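Long-range contacts in ferritin heavy chain (Trichoplusia ni, PDB 1Z6O), which oxidises ferrous iron at a ferroxidase site and, with the light chain, stores it as ferric hydroxide inside a 24-subunit secreted shell: residues 23-28 with 124-129; 27-32 with 72-77; 79-84 with 136-141; 118-123 with 148-153. All blocks are in the same frame, centred on the assembly; numbering follows the deposited sequence.

How the contacts relate
All four contacts lie in one ferritin four-helix bundle and bury most of the residues they join. Contacts 1 and 2 share helix 19-47 and Gln28. Helix 19-47 meets helix 105-132 in contact 1 and helix 54-80 in contact 2. Contact 4 pairs helix 105-132 with helix 139-168. Contacts 2 and 4 are the deepest, their centres about 9 Å from the centre of the chain, and both are mainly apolar beside the iron. Contact 1 lies further out, about 14 Å from that centre, and is mixed. Contact 3 is the most peripheral, at about 20 Å. It joins the end of helix 54-80 to the start of helix 139-168 through a salt bridge.

Contact 1: 23-28 with 124-129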
loop_
_atom_site.group_PDB
_atom_site.type_symbol
_atom_site.label_atom_id
_atom_site.label_comp_id
_atom_site.label_asym_id
_atom_site.label_seq_id
_atom_site.Cartn_x
_atom_site.Cartn_y
_atom_site.Cartn_z
ATOM N N ASN M 23 26.855 51.263 20.731
ATOM C CA ASN M 23 26.939 52.205 19.622
ATOM C C ASN M 23 27.581 51.574 18.390
ATOM O O ASN M 23 27.187 51.881 17.266
ATOM C CB ASN M 23 27.700 53.479 20.037
ATOM C CG ASN M 23 26.864 54.377 20.949
ATOM O OD1 ASN M 23 25.641 54.243 21.010
ATOM N ND2 ASN M 23 27.518 55.295 21.650
ATOM N N SER M 24 28.575 50.708 18.581
ATOM C CA SER M 24 29.197 50.047 17.431
ATOM C C SER M 24 28.186 49.115 16.759
ATOM O O SER M 24 28.187 48.977 15.539
ATOM C CB SER M 24 30.429 49.225 17.849
ATOM O OG SER M 24 31.480 50.081 18.232
ATOM N N MET M 25 27.337 48.468 17.556
ATOM C CA MET M 25 26.310 47.584 16.997
ATOM C C MET M 25 25.297 48.405 16.192
ATOM O O MET M 25 24.870 47.986 15.116
ATOM C CB MET M 25 25.572 46.837 18.117
ATOM C CG MET M 25 26.373 45.691 18.713
ATOM S SD MET M 25 26.355 44.241 17.595
ATOM C CE MET M 25 24.695 43.573 17.983
ATOM N N ARG M 26 24.904 49.571 16.712
ATOM C CA ARG M 26 23.944 50.424 16.004
ATOM C C ARG M 26 24.522 50.869 14.659
ATOM O O ARG M 26 23.814 50.931 13.644
ATOM C CB ARG M 26 23.581 51.658 16.858
ATOM C CG ARG M 26 22.781 51.321 18.142
ATOM C CD ARG M 26 22.538 52.592 18.994
ATOM N NE ARG M 26 21.764 53.563 18.223
ATOM C CZ ARG M 26 20.438 53.652 18.244
ATOM N NH1 ARG M 26 19.723 52.845 19.016
ATOM N NH2 ARG M 26 19.824 54.519 17.455
ATOM N N GLN M 27 25.811 51.184 14.648
ATOM C CA GLN M 27 26.459 51.600 13.413
ATOM C C GLN M 27 26.521 50.414 12.437
ATOM O O GLN M 27 26.358 50.582 11.228
ATOM C CB GLN M 27 27.873 52.112 13.709
ATOM C CG GLN M 27 28.613 52.617 12.488
ATOM C CD GLN M 27 29.869 53.396 12.855
ATOM O OE1 GLN M 27 29.814 54.350 13.640
ATOM N NE2 GLN M 27 31.006 52.996 12.290
ATOM N N GLN M 28 26.756 49.213 12.956
ATOM C CA GLN M 28 26.820 48.031 12.089
ATOM C C GLN M 28 25.452 47.766 11.445
ATOM O O GLN M 28 25.369 47.359 10.286
ATOM C CB GLN M 28 27.253 46.794 12.893
ATOM C CG GLN M 28 27.560 45.569 12.014
ATOM C CD GLN M 28 28.710 45.848 11.060
ATOM O OE1 GLN M 28 29.690 46.474 11.441
ATOM N NE2 GLN M 28 28.597 45.382 9.815
ATOM N N ARG M 124 34.860 43.218 12.795
ATOM C CA ARG M 124 36.018 43.004 13.663
ATOM C C ARG M 124 36.180 44.217 14.594
ATOM O O ARG M 124 36.594 44.070 15.746
ATOM C CB ARG M 124 37.293 42.759 12.822
ATOM C CG ARG M 124 37.325 41.352 12.139
ATOM C CD ARG M 124 38.524 41.229 11.172
ATOM N NE ARG M 124 39.717 41.713 11.850
ATOM C CZ ARG M 124 40.439 41.001 12.705
ATOM N NH1 ARG M 124 40.127 39.736 12.966
ATOM N NH2 ARG M 124 41.405 41.593 13.392
ATOM N N ASN M 125 35.852 45.413 14.108
ATOM C CA ASN M 125 35.932 46.598 14.966
ATOM C C ASN M 125 34.825 46.613 16.022
ATOM O O ASN M 125 35.020 47.138 17.114
ATOM C CB ASN M 125 35.899 47.883 14.132
ATOM C CG ASN M 125 37.241 48.160 13.477
ATOM O OD1 ASN M 125 38.289 47.896 14.070
ATOM N ND2 ASN M 125 37.222 48.694 12.266
ATOM N N VAL M 126 33.659 46.045 15.711
ATOM C CA VAL M 126 32.590 45.964 16.721
ATOM C C VAL M 126 33.077 44.982 17.798
ATOM O O VAL M 126 32.917 45.209 19.004
ATOM C CB VAL M 126 31.265 45.415 16.124
ATOM C CG1 VAL M 126 30.200 45.291 17.234
ATOM C CG2 VAL M 126 30.760 46.353 15.007
ATOM N N ILE M 127 33.673 43.877 17.356
ATOM C CA ILE M 127 34.195 42.883 18.289
ATOM C C ILE M 127 35.226 43.539 19.228
ATOM O O ILE M 127 35.182 43.346 20.451
ATOM C CB ILE M 127 34.844 41.701 17.513
ATOM C CG1 ILE M 127 33.731 40.819 16.917
ATOM C CG2 ILE M 127 35.749 40.880 18.440
ATOM C CD1 ILE M 127 34.245 39.804 15.879
ATOM N N LYS M 128 36.144 44.319 18.663
ATOM C CA LYS M 128 37.154 44.997 19.488
ATOM C C LYS M 128 36.506 45.921 20.516
ATOM O O LYS M 128 36.884 45.918 21.690
ATOM C CB LYS M 128 38.105 45.844 18.631
ATOM C CG LYS M 128 38.953 45.081 17.658
ATOM C CD LYS M 128 39.988 46.007 17.018
ATOM C CE LYS M 128 40.685 45.338 15.836
ATOM N NZ LYS M 128 39.778 45.169 14.662
ATOM N N ALA M 129 35.545 46.727 20.077
ATOM C CA ALA M 129 34.870 47.641 20.995
ATOM C C ALA M 129 34.148 46.890 22.115
ATOM O O ALA M 129 34.183 47.301 23.276
ATOM C CB ALA M 129 33.861 48.518 20.231
#
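Segments 23-28 and 124-129 run antiparallel at 165°, with their axes 9.3 Å apart, and come closest in backbone terms at Ser24 and Val126, whose CA atoms are 5.4 Å apart. They belong to two antiparallel helices of the ferritin four-helix bundle, 19-47 and 105-132. Val126 is the centre of the contact. Its two methyls divide the work. CG1 lies beside Ser24 CB and 4.0 Å from Met25 SD, whose side chain crosses it at about a right angle. CG2 lies 3.7 Å from the carbonyl oxygen of Ser24 and equally near Gln28 OE1. The Gln28 chain starts with CG anti to the backbone N (chi1 -171°), then bends at chi2, which brings the amide oxygen round to this methyl. That oxygen also bonds to Ser122 OG, two residues before segment 124-129. On the Ala129 side Ser24 OG lies 3.5 Å from Ala129 CB and bonds back to Ser20 O in its own helix. No hydrogen bond links the two segments. The polar atoms that face Val126 and Ala129 have their bonds within helix 19-47 or with Ser122, and the contact itself is made by packing.

Contact 2: 27-32 with 72-77. With FE (Fe (III) ion), chain B.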
loop_
_atom_site.group_PDB
_atom_site.type_symbol
_atom_site.label_atom_id
_atom_site.label_comp_id
_atom_site.label_asym_id
_atom_site.label_seq_id
_atom_site.Cartn_x
_atom_site.Cartn_y
_atom_site.Cartn_z
ATOM N N GLN M 27 25.811 51.184 14.648
ATOM C CA GLN M 27 26.459 51.600 13.413
ATOM C C GLN M 27 26.521 50.414 12.437
ATOM O O GLN M 27 26.358 50.582 11.228
ATOM C CB GLN M 27 27.873 52.112 13.709
ATOM C CG GLN M 27 28.613 52.617 12.488
ATOM C CD GLN M 27 29.869 53.396 12.855
ATOM O OE1 GLN M 27 29.814 54.350 13.640
ATOM N NE2 GLN M 27 31.006 52.996 12.290
ATOM N N GLN M 28 26.756 49.213 12.956
ATOM C CA GLN M 28 26.820 48.031 12.089
ATOM C C GLN M 28 25.452 47.766 11.445
ATOM O O GLN M 28 25.369 47.359 10.286
ATOM C CB GLN M 28 27.253 46.794 12.893
ATOM C CG GLN M 28 27.560 45.569 12.014
ATOM C CD GLN M 28 28.710 45.848 11.060
ATOM O OE1 GLN M 28 29.690 46.474 11.441
ATOM N NE2 GLN M 28 28.597 45.382 9.815
ATOM N N ILE M 29 24.379 47.988 12.201
ATOM C CA ILE M 29 23.033 47.783 11.666
ATOM C C ILE M 29 22.813 48.691 10.453
ATOM O O ILE M 29 22.303 48.246 9.416
ATOM C CB ILE M 29 21.975 48.035 12.774
ATOM C CG1 ILE M 29 22.003 46.852 13.758
ATOM C CG2 ILE M 29 20.565 48.205 12.169
ATOM C CD1 ILE M 29 21.319 47.133 15.121
ATOM N N GLN M 30 23.219 49.955 10.557
ATOM C CA GLN M 30 23.064 50.873 9.426
ATOM C C GLN M 30 23.940 50.409 8.258
ATOM O O GLN M 30 23.547 50.511 7.095
ATOM C CB GLN M 30 23.450 52.315 9.821
ATOM C CG GLN M 30 23.472 53.304 8.628
ATOM C CD GLN M 30 22.110 53.437 7.944
ATOM O OE1 GLN M 30 21.107 53.682 8.598
ATOM N NE2 GLN M 30 22.078 53.281 6.622
ATOM N N MET M 31 25.127 49.898 8.561
ATOM C CA MET M 31 26.007 49.422 7.498
ATOM C C MET M 31 25.392 48.237 6.732
ATOM O O MET M 31 25.504 48.164 5.509
ATOM C CB MET M 31 27.365 49.006 8.068
ATOM C CG MET M 31 28.358 48.599 6.981
ATOM S SD MET M 31 29.970 48.179 7.669
ATOM C CE MET M 31 31.058 48.546 6.210
ATOM N N GLU M 32 24.751 47.311 7.444
ATOM C CA GLU M 32 24.118 46.157 6.785
ATOM C C GLU M 32 22.988 46.654 5.880
ATOM O O GLU M 32 22.820 46.168 4.762
ATOM C CB GLU M 32 23.533 45.177 7.815
ATOM C CG GLU M 32 24.549 44.612 8.815
ATOM C CD GLU M 32 25.561 43.640 8.207
ATOM O OE1 GLU M 32 26.609 43.405 8.860
ATOM O OE2 GLU M 32 25.319 43.093 7.105
ATOM N N MET M 72 18.507 42.557 10.584
ATOM C CA MET M 72 17.481 42.078 11.511
ATOM C C MET M 72 18.073 41.235 12.642
ATOM O O MET M 72 17.616 41.326 13.788
ATOM C CB MET M 72 16.413 41.261 10.755
ATOM C CG MET M 72 15.544 42.110 9.825
ATOM S SD MET M 72 14.429 41.172 8.708
ATOM C CE MET M 72 14.377 39.536 9.511
ATOM N N LYS M 73 19.077 40.411 12.339
ATOM C CA LYS M 73 19.692 39.591 13.387
ATOM C C LYS M 73 20.387 40.453 14.444
ATOM O O LYS M 73 20.338 40.133 15.632
ATOM C CB LYS M 73 20.715 38.605 12.804
ATOM C CG LYS M 73 20.097 37.458 12.010
ATOM C CD LYS M 73 21.180 36.549 11.421
ATOM C CE LYS M 73 22.027 35.909 12.518
ATOM N NZ LYS M 73 23.093 35.007 11.990
ATOM N N LEU M 74 21.046 41.528 14.018
ATOM C CA LEU M 74 21.729 42.410 14.972
ATOM C C LEU M 74 20.698 43.134 15.832
ATOM O O LEU M 74 20.895 43.314 17.035
ATOM C CB LEU M 74 22.602 43.427 14.225
ATOM C CG LEU M 74 23.772 42.790 13.454
ATOM C CD1 LEU M 74 24.456 43.863 12.603
ATOM C CD2 LEU M 74 24.781 42.161 14.438
ATOM N N ILE M 75 19.604 43.566 15.211
ATOM C CA ILE M 75 18.535 44.232 15.955
ATOM C C ILE M 75 17.945 43.251 16.982
ATOM O O ILE M 75 17.713 43.618 18.140
ATOM C CB ILE M 75 17.413 44.723 14.999
ATOM C CG1 ILE M 75 17.936 45.903 14.166
ATOM C CG2 ILE M 75 16.157 45.124 15.804
ATOM C CD1 ILE M 75 17.031 46.275 12.979
ATOM N N GLU M 76 17.696 42.008 16.568
ATOM C CA GLU M 76 17.148 41.013 17.500
ATOM C C GLU M 76 18.098 40.769 18.670
ATOM O O GLU M 76 17.656 40.515 19.788
ATOM C CB GLU M 76 16.886 39.672 16.792
ATOM C CG GLU M 76 15.754 39.722 15.766
ATOM C CD GLU M 76 14.373 39.764 16.404
ATOM O OE1 GLU M 76 13.418 40.186 15.718
ATOM O OE2 GLU M 76 14.231 39.364 17.584
ATOM N N TYR M 77 19.403 40.816 18.416
ATOM C CA TYR M 77 20.360 40.596 19.501
ATOM C C TYR M 77 20.209 41.729 20.535
ATOM O O TYR M 77 20.137 41.483 21.739
ATOM C CB TYR M 77 21.805 40.571 18.965
ATOM C CG TYR M 77 22.786 40.176 20.046
ATOM C CD1 TYR M 77 23.143 38.839 20.228
ATOM C CD2 TYR M 77 23.245 41.117 20.975
ATOM C CE1 TYR M 77 23.925 38.441 21.321
ATOM C CE2 TYR M 77 24.024 40.732 22.074
ATOM C CZ TYR M 77 24.352 39.392 22.241
ATOM O OH TYR M 77 25.051 38.985 23.357
HETATM FE FE FE B . 25.974 41.487 6.183
HETATM O O HOH W 1 27.542 41.008 4.952
HETATM O O HOH W 2 27.132 41.139 7.838
#
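Ile29 and Leu74 lie side by side and point in opposite directions, where two antiparallel helices of the ferritin four-helix bundle meet. The axes of segments 27-32 and 72-77 are 9.4 Å apart, at 158°. Ile29 CG1 packs 3.5 Å from Leu74 CB. Ile29 CD1 lies 3.7 Å from Ile75 CG1, and there the two isoleucines cross at about a right angle. The other branch, Ile29 CG2, also meets Ile75. Leu74 sends CD1 the other way, into the angle between Gln28 and Glu32. This methyl is 3.6 Å from Gln28 CG and a little further from Glu32 CG, and the Glu32 and Leu74 side chains cross at about a right angle. Phe149 of helix 139-168 also packs on Leu74. The apolar contacts thus lead directly to the iron site, which Glu67 and His70 complete from the protein. The Glu32 chain bends at chi2 (-70°). One carboxylate oxygen binds the metal and the other takes a hydrogen bond from Gln28 NE2, 3.0 Å from Glu32 OE1. The N-H points fairly straight at it, at 161°, but meets it from above the carboxylate plane. This second-shell bond helps to fix the rotation of the carboxylate. Ser122 holds the oxygen of the same Gln28 amide. Glu32 OE2 binds the ferric ion at 2.0 Å, and two waters share its coordination sphere.

Contact 3: 79-84 with 136-141; sequences LMRGEL and FNDYHL
Arg81 reaches across to Asp138 from just past the end of helix 54-80. From CB the chain turns the same way at chi1, chi2 and chi3, so that it coils on its way to the guanidinium. At the tip both terminal nitrogens grip the carboxylate end-on, one to each oxygen. Arg81 NH1 is 2.8 Å from Asp138 OD1. It lies on the syn lone pair of that oxygen, and the N-H...O angle is 160°. Arg81 NH2 is 3.0 Å from Asp138 OD2, in a more bent bond of 137°. The guanidinium and carboxylate planes are 55° apart, so the pair is twisted and not coplanar. Both nitrogens have further partners: Tyr77 OH bonds to NH1 and Thr16 OG1 to NH2. Phe136 CE2 lies at the guanidinium edge, 3.9 Å from Arg81 NH2. This is one end of the ferritin four-helix bundle. Gly82 closes helix 54-80 in a Schellman motif, and Asp138 is the N-cap of helix 139-168. Its OD1 takes a weak capping bond from Leu141 N as well as the arginine. Beside the salt bridge Met80 CE lies 4.0 Å from His140 CE1, and the two side chains cross at about a right angle. His140 ND1 bonds to Tyr77 OH, and NE2 to Glu151 of a neighbouring heavy chain. Tyr154 of the same neighbour makes a cation-pi contact with Arg81.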
loop_
_atom_site.group_PDB
_atom_site.type_symbol
_atom_site.label_atom_id
_atom_site.label_comp_id
_atom_site.label_asym_id
_atom_site.label_seq_id
_atom_site.Cartn_x
_atom_site.Cartn_y
_atom_site.Cartn_z
ATOM N N LEU M 79 17.628 43.567 21.145
ATOM C CA LEU M 79 16.343 43.418 21.834
ATOM C C LEU M 79 16.428 42.338 22.912
ATOM O O LEU M 79 15.876 42.493 24.006
ATOM C CB LEU M 79 15.232 43.054 20.831
ATOM C CG LEU M 79 14.829 44.161 19.837
ATOM C CD1 LEU M 79 14.012 43.546 18.686
ATOM C CD2 LEU M 79 14.010 45.247 20.571
ATOM N N MET M 80 17.109 41.237 22.600
ATOM C CA MET M 80 17.255 40.145 23.564
ATOM C C MET M 80 18.006 40.613 24.816
ATOM O O MET M 80 17.717 40.155 25.925
ATOM C CB MET M 80 18.015 38.963 22.934
ATOM C CG MET M 80 18.421 37.890 23.960
ATOM S SD MET M 80 19.424 36.546 23.265
ATOM C CE MET M 80 21.028 37.451 23.051
ATOM N N ARG M 81 18.970 41.515 24.634
ATOM C CA ARG M 81 19.762 42.034 25.755
ATOM C C ARG M 81 19.048 43.137 26.549
ATOM O O ARG M 81 19.595 43.664 27.521
ATOM C CB ARG M 81 21.135 42.534 25.252
ATOM C CG ARG M 81 22.059 41.391 24.758
ATOM C CD ARG M 81 22.504 40.476 25.920
ATOM N NE ARG M 81 23.398 41.180 26.849
ATOM C CZ ARG M 81 24.711 41.347 26.668
ATOM N NH1 ARG M 81 25.322 40.854 25.590
ATOM N NH2 ARG M 81 25.421 42.034 27.563
ATOM N N GLY M 82 17.832 43.489 26.139
ATOM C CA GLY M 82 17.081 44.495 26.879
ATOM C C GLY M 82 17.196 45.906 26.337
ATOM O O GLY M 82 16.746 46.857 26.979
ATOM N N GLU M 83 17.784 46.051 25.153
ATOM C CA GLU M 83 17.948 47.370 24.549
ATOM C C GLU M 83 16.786 47.727 23.628
ATOM O O GLU M 83 15.830 46.964 23.480
ATOM C CB GLU M 83 19.255 47.420 23.747
ATOM C CG GLU M 83 20.511 47.140 24.585
ATOM C CD GLU M 83 20.766 48.227 25.641
ATOM O OE1 GLU M 83 20.283 49.364 25.460
ATOM O OE2 GLU M 83 21.461 47.950 26.642
ATOM N N LEU M 84 16.892 48.903 23.016
ATOM C CA LEU M 84 15.899 49.421 22.084
ATOM C C LEU M 84 14.507 49.640 22.667
ATOM O O LEU M 84 13.499 49.407 22.001
ATOM C CB LEU M 84 15.837 48.536 20.822
ATOM C CG LEU M 84 17.176 48.454 20.065
ATOM C CD1 LEU M 84 17.022 47.604 18.799
ATOM C CD2 LEU M 84 17.649 49.875 19.693
ATOM N N PHE M 136 33.647 46.415 30.810
ATOM C CA PHE M 136 32.801 45.243 30.567
ATOM C C PHE M 136 33.182 44.546 29.265
ATOM O O PHE M 136 33.035 45.118 28.189
ATOM C CB PHE M 136 31.337 45.713 30.482
ATOM C CG PHE M 136 30.318 44.596 30.460
ATOM C CD1 PHE M 136 29.853 44.034 31.648
ATOM C CD2 PHE M 136 29.802 44.131 29.247
ATOM C CE1 PHE M 136 28.878 43.019 31.637
ATOM C CE2 PHE M 136 28.828 43.117 29.217
ATOM C CZ PHE M 136 28.364 42.558 30.415
ATOM N N ASN M 137 33.687 43.324 29.376
ATOM C CA ASN M 137 34.055 42.525 28.207
ATOM C C ASN M 137 32.762 41.760 27.881
ATOM O O ASN M 137 32.336 40.903 28.658
ATOM C CB ASN M 137 35.167 41.539 28.592
ATOM C CG ASN M 137 35.616 40.669 27.423
ATOM O OD1 ASN M 137 34.841 40.399 26.494
ATOM N ND2 ASN M 137 36.863 40.206 27.475
ATOM N N ASP M 138 32.124 42.068 26.758
ATOM C CA ASP M 138 30.869 41.384 26.438
ATOM C C ASP M 138 31.147 40.044 25.759
ATOM O O ASP M 138 31.026 39.910 24.537
ATOM C CB ASP M 138 30.008 42.265 25.538
ATOM C CG ASP M 138 28.532 41.963 25.695
ATOM O OD1 ASP M 138 28.166 40.761 25.663
ATOM O OD2 ASP M 138 27.746 42.918 25.864
ATOM N N TYR M 139 31.498 39.044 26.565
ATOM C CA TYR M 139 31.859 37.732 26.032
ATOM C C TYR M 139 30.866 37.136 25.043
ATOM O O TYR M 139 31.250 36.644 23.982
ATOM C CB TYR M 139 32.044 36.723 27.173
ATOM C CG TYR M 139 33.097 37.130 28.184
ATOM C CD1 TYR M 139 32.737 37.495 29.481
ATOM C CD2 TYR M 139 34.450 37.136 27.842
ATOM C CE1 TYR M 139 33.703 37.855 30.424
ATOM C CE2 TYR M 139 35.430 37.496 28.781
ATOM C CZ TYR M 139 35.041 37.851 30.066
ATOM O OH TYR M 139 35.993 38.176 31.003
ATOM N N HIS M 140 29.592 37.162 25.407
ATOM C CA HIS M 140 28.588 36.547 24.558
ATOM C C HIS M 140 28.404 37.213 23.204
ATOM O O HIS M 140 28.326 36.524 22.183
ATOM C CB HIS M 140 27.250 36.462 25.291
ATOM C CG HIS M 140 26.210 35.706 24.525
ATOM N ND1 HIS M 140 25.240 36.333 23.771
ATOM C CD2 HIS M 140 26.027 34.374 24.345
ATOM C CE1 HIS M 140 24.501 35.419 23.160
ATOM N NE2 HIS M 140 24.957 34.222 23.490
ATOM N N LEU M 141 28.336 38.539 23.171
ATOM C CA LEU M 141 28.167 39.210 21.883
ATOM C C LEU M 141 29.413 39.023 21.020
ATOM O O LEU M 141 29.309 38.804 19.817
ATOM C CB LEU M 141 27.866 40.710 22.074
ATOM C CG LEU M 141 27.765 41.550 20.778
ATOM C CD1 LEU M 141 26.798 40.905 19.774
ATOM C CD2 LEU M 141 27.292 42.969 21.142
#

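Contact 4: 118-123 with 148-153; sequences DVTKSI and DFLEEQ
The Phe149 ring meets Ile123 at its edge, where Ile123 CD1 lies near the ring plane. The same methyl is 4.0 Å from Phe149 CB, and the two side chains cross at about a right angle. Lys73 and Leu74 of helix 54-80 also pack on Phe149. The second flat group is the Gln153 amide, and the Gln153 side chain crosses Val119 at about a right angle. Gln153 NE2 is 3.6 Å from Val119 CG1 and 3.1 Å from Thr120 OG1. Each of these polar groups has a firmer partner: Gln153 NE2 bonds to Glu116 OE1, and Thr120 OG1 bonds to Glu116 O. The bend at chi2 (-49°) folds the Gln153 amide against Val119. Gln153 CG lies 3.8 Å from Ile123 CD1. Leu150 slides past Ile123 in the opposite direction, with Leu150 CD2 3.7 Å from Ile123 CG2, and the same methyl touches Thr120 CG2. Leu150 also packs on Tyr139 of a neighbouring heavy chain, so this side of the contact borders a subunit interface. The axes of segments 118-123 and 148-153 are 10.0 Å apart and antiparallel at 157°. The nearest atom of the Gln153 side chain is about 4 Å from the bound iron, and Gln153 holds Glu116, which probably binds the second iron. This antiparallel pair of the ferritin four-helix bundle probably lines one side of the ferroxidase site, as in other ferritin heavy chains.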
loop_
_atom_site.group_PDB
_atom_site.type_symbol
_atom_site.label_atom_id
_atom_site.label_comp_id
_atom_site.label_asym_id
_atom_site.label_seq_id
_atom_site.Cartn_x
_atom_site.Cartn_y
_atom_site.Cartn_z
ATOM N N ASP M 118 34.892 45.297 3.509
ATOM C CA ASP M 118 34.650 46.433 4.415
ATOM C C ASP M 118 33.757 46.017 5.585
ATOM O O ASP M 118 33.965 46.444 6.729
ATOM C CB ASP M 118 33.947 47.586 3.692
ATOM C CG ASP M 118 34.859 48.323 2.735
ATOM O OD1 ASP M 118 36.095 48.202 2.873
ATOM O OD2 ASP M 118 34.333 49.035 1.855
ATOM N N VAL M 119 32.745 45.202 5.303
ATOM C CA VAL M 119 31.851 44.740 6.366
ATOM C C VAL M 119 32.614 43.853 7.351
ATOM O O VAL M 119 32.418 43.949 8.561
ATOM C CB VAL M 119 30.635 43.963 5.781
ATOM C CG1 VAL M 119 29.877 43.232 6.900
ATOM C CG2 VAL M 119 29.698 44.944 5.072
ATOM N N THR M 120 33.498 43.000 6.839
ATOM C CA THR M 120 34.277 42.119 7.712
ATOM C C THR M 120 35.140 42.948 8.662
ATOM O O THR M 120 35.219 42.682 9.863
ATOM C CB THR M 120 35.177 41.195 6.877
ATOM O OG1 THR M 120 34.348 40.411 6.014
ATOM C CG2 THR M 120 36.008 40.259 7.781
ATOM N N LYS M 121 35.789 43.963 8.117
ATOM C CA LYS M 121 36.635 44.835 8.921
ATOM C C LYS M 121 35.783 45.572 9.968
ATOM O O LYS M 121 36.183 45.727 11.125
ATOM C CB LYS M 121 37.329 45.832 7.994
ATOM C CG LYS M 121 38.296 46.770 8.666
ATOM C CD LYS M 121 38.993 47.616 7.598
ATOM C CE LYS M 121 39.795 48.745 8.225
ATOM N NZ LYS M 121 40.350 49.674 7.193
ATOM N N SER M 122 34.600 46.018 9.566
ATOM C CA SER M 122 33.723 46.720 10.495
ATOM C C SER M 122 33.254 45.794 11.634
ATOM O O SER M 122 33.212 46.202 12.798
ATOM C CB SER M 122 32.521 47.306 9.732
ATOM O OG SER M 122 31.622 47.919 10.637
ATOM N N ILE M 123 32.904 44.549 11.312
ATOM C CA ILE M 123 32.477 43.607 12.354
ATOM C C ILE M 123 33.644 43.348 13.323
ATOM O O ILE M 123 33.444 43.260 14.531
ATOM C CB ILE M 123 31.994 42.263 11.727
ATOM C CG1 ILE M 123 30.654 42.502 11.006
ATOM C CG2 ILE M 123 31.813 41.184 12.822
ATOM C CD1 ILE M 123 30.278 41.400 10.033
ATOM N N ASP M 148 29.096 33.556 14.169
ATOM C CA ASP M 148 28.013 33.649 13.196
ATOM C C ASP M 148 28.332 34.631 12.078
ATOM O O ASP M 148 28.412 34.254 10.911
ATOM C CB ASP M 148 26.726 34.096 13.880
ATOM C CG ASP M 148 25.999 32.955 14.553
ATOM O OD1 ASP M 148 25.050 32.416 13.938
ATOM O OD2 ASP M 148 26.381 32.591 15.688
ATOM N N PHE M 149 28.520 35.894 12.438
ATOM C CA PHE M 149 28.787 36.907 11.429
ATOM C C PHE M 149 30.102 36.763 10.686
ATOM O O PHE M 149 30.102 36.792 9.458
ATOM C CB PHE M 149 28.657 38.306 12.039
ATOM C CG PHE M 149 27.225 38.748 12.185
ATOM C CD1 PHE M 149 26.399 38.153 13.130
ATOM C CD2 PHE M 149 26.680 39.682 11.308
ATOM C CE1 PHE M 149 25.036 38.475 13.194
ATOM C CE2 PHE M 149 25.319 40.008 11.364
ATOM C CZ PHE M 149 24.501 39.399 12.306
ATOM N N LEU M 150 31.220 36.596 11.389
ATOM C CA LEU M 150 32.488 36.455 10.665
ATOM C C LEU M 150 32.505 35.176 9.830
ATOM O O LEU M 150 33.080 35.146 8.744
ATOM C CB LEU M 150 33.688 36.480 11.624
ATOM C CG LEU M 150 34.006 37.860 12.223
ATOM C CD1 LEU M 150 35.323 37.785 13.030
ATOM C CD2 LEU M 150 34.151 38.897 11.091
ATOM N N GLU M 151 31.877 34.119 10.330
ATOM C CA GLU M 151 31.822 32.856 9.583
ATOM C C GLU M 151 31.196 33.119 8.202
ATOM O O GLU M 151 31.744 32.732 7.162
ATOM C CB GLU M 151 30.972 31.843 10.356
ATOM C CG GLU M 151 30.653 30.552 9.609
ATOM C CD GLU M 151 31.881 29.706 9.342
ATOM O OE1 GLU M 151 32.932 29.956 9.973
ATOM O OE2 GLU M 151 31.796 28.778 8.509
ATOM N N GLU M 152 30.057 33.799 8.195
ATOM C CA GLU M 152 29.376 34.113 6.942
ATOM C C GLU M 152 30.242 35.026 6.063
ATOM O O GLU M 152 30.275 34.880 4.833
ATOM C CB GLU M 152 28.036 34.799 7.232
ATOM C CG GLU M 152 26.988 34.512 6.187
ATOM C CD GLU M 152 26.557 33.046 6.184
ATOM O OE1 GLU M 152 25.883 32.624 5.218
ATOM O OE2 GLU M 152 26.888 32.320 7.152
ATOM N N GLN M 153 30.937 35.976 6.687
ATOM C CA GLN M 153 31.791 36.894 5.930
ATOM C C GLN M 153 32.934 36.198 5.211
ATOM O O GLN M 153 33.150 36.437 4.022
ATOM C CB GLN M 153 32.403 37.972 6.844
ATOM C CG GLN M 153 31.416 39.051 7.312
ATOM C CD GLN M 153 30.620 39.629 6.157
ATOM O OE1 GLN M 153 29.422 39.381 6.039
ATOM N NE2 GLN M 153 31.289 40.384 5.281
#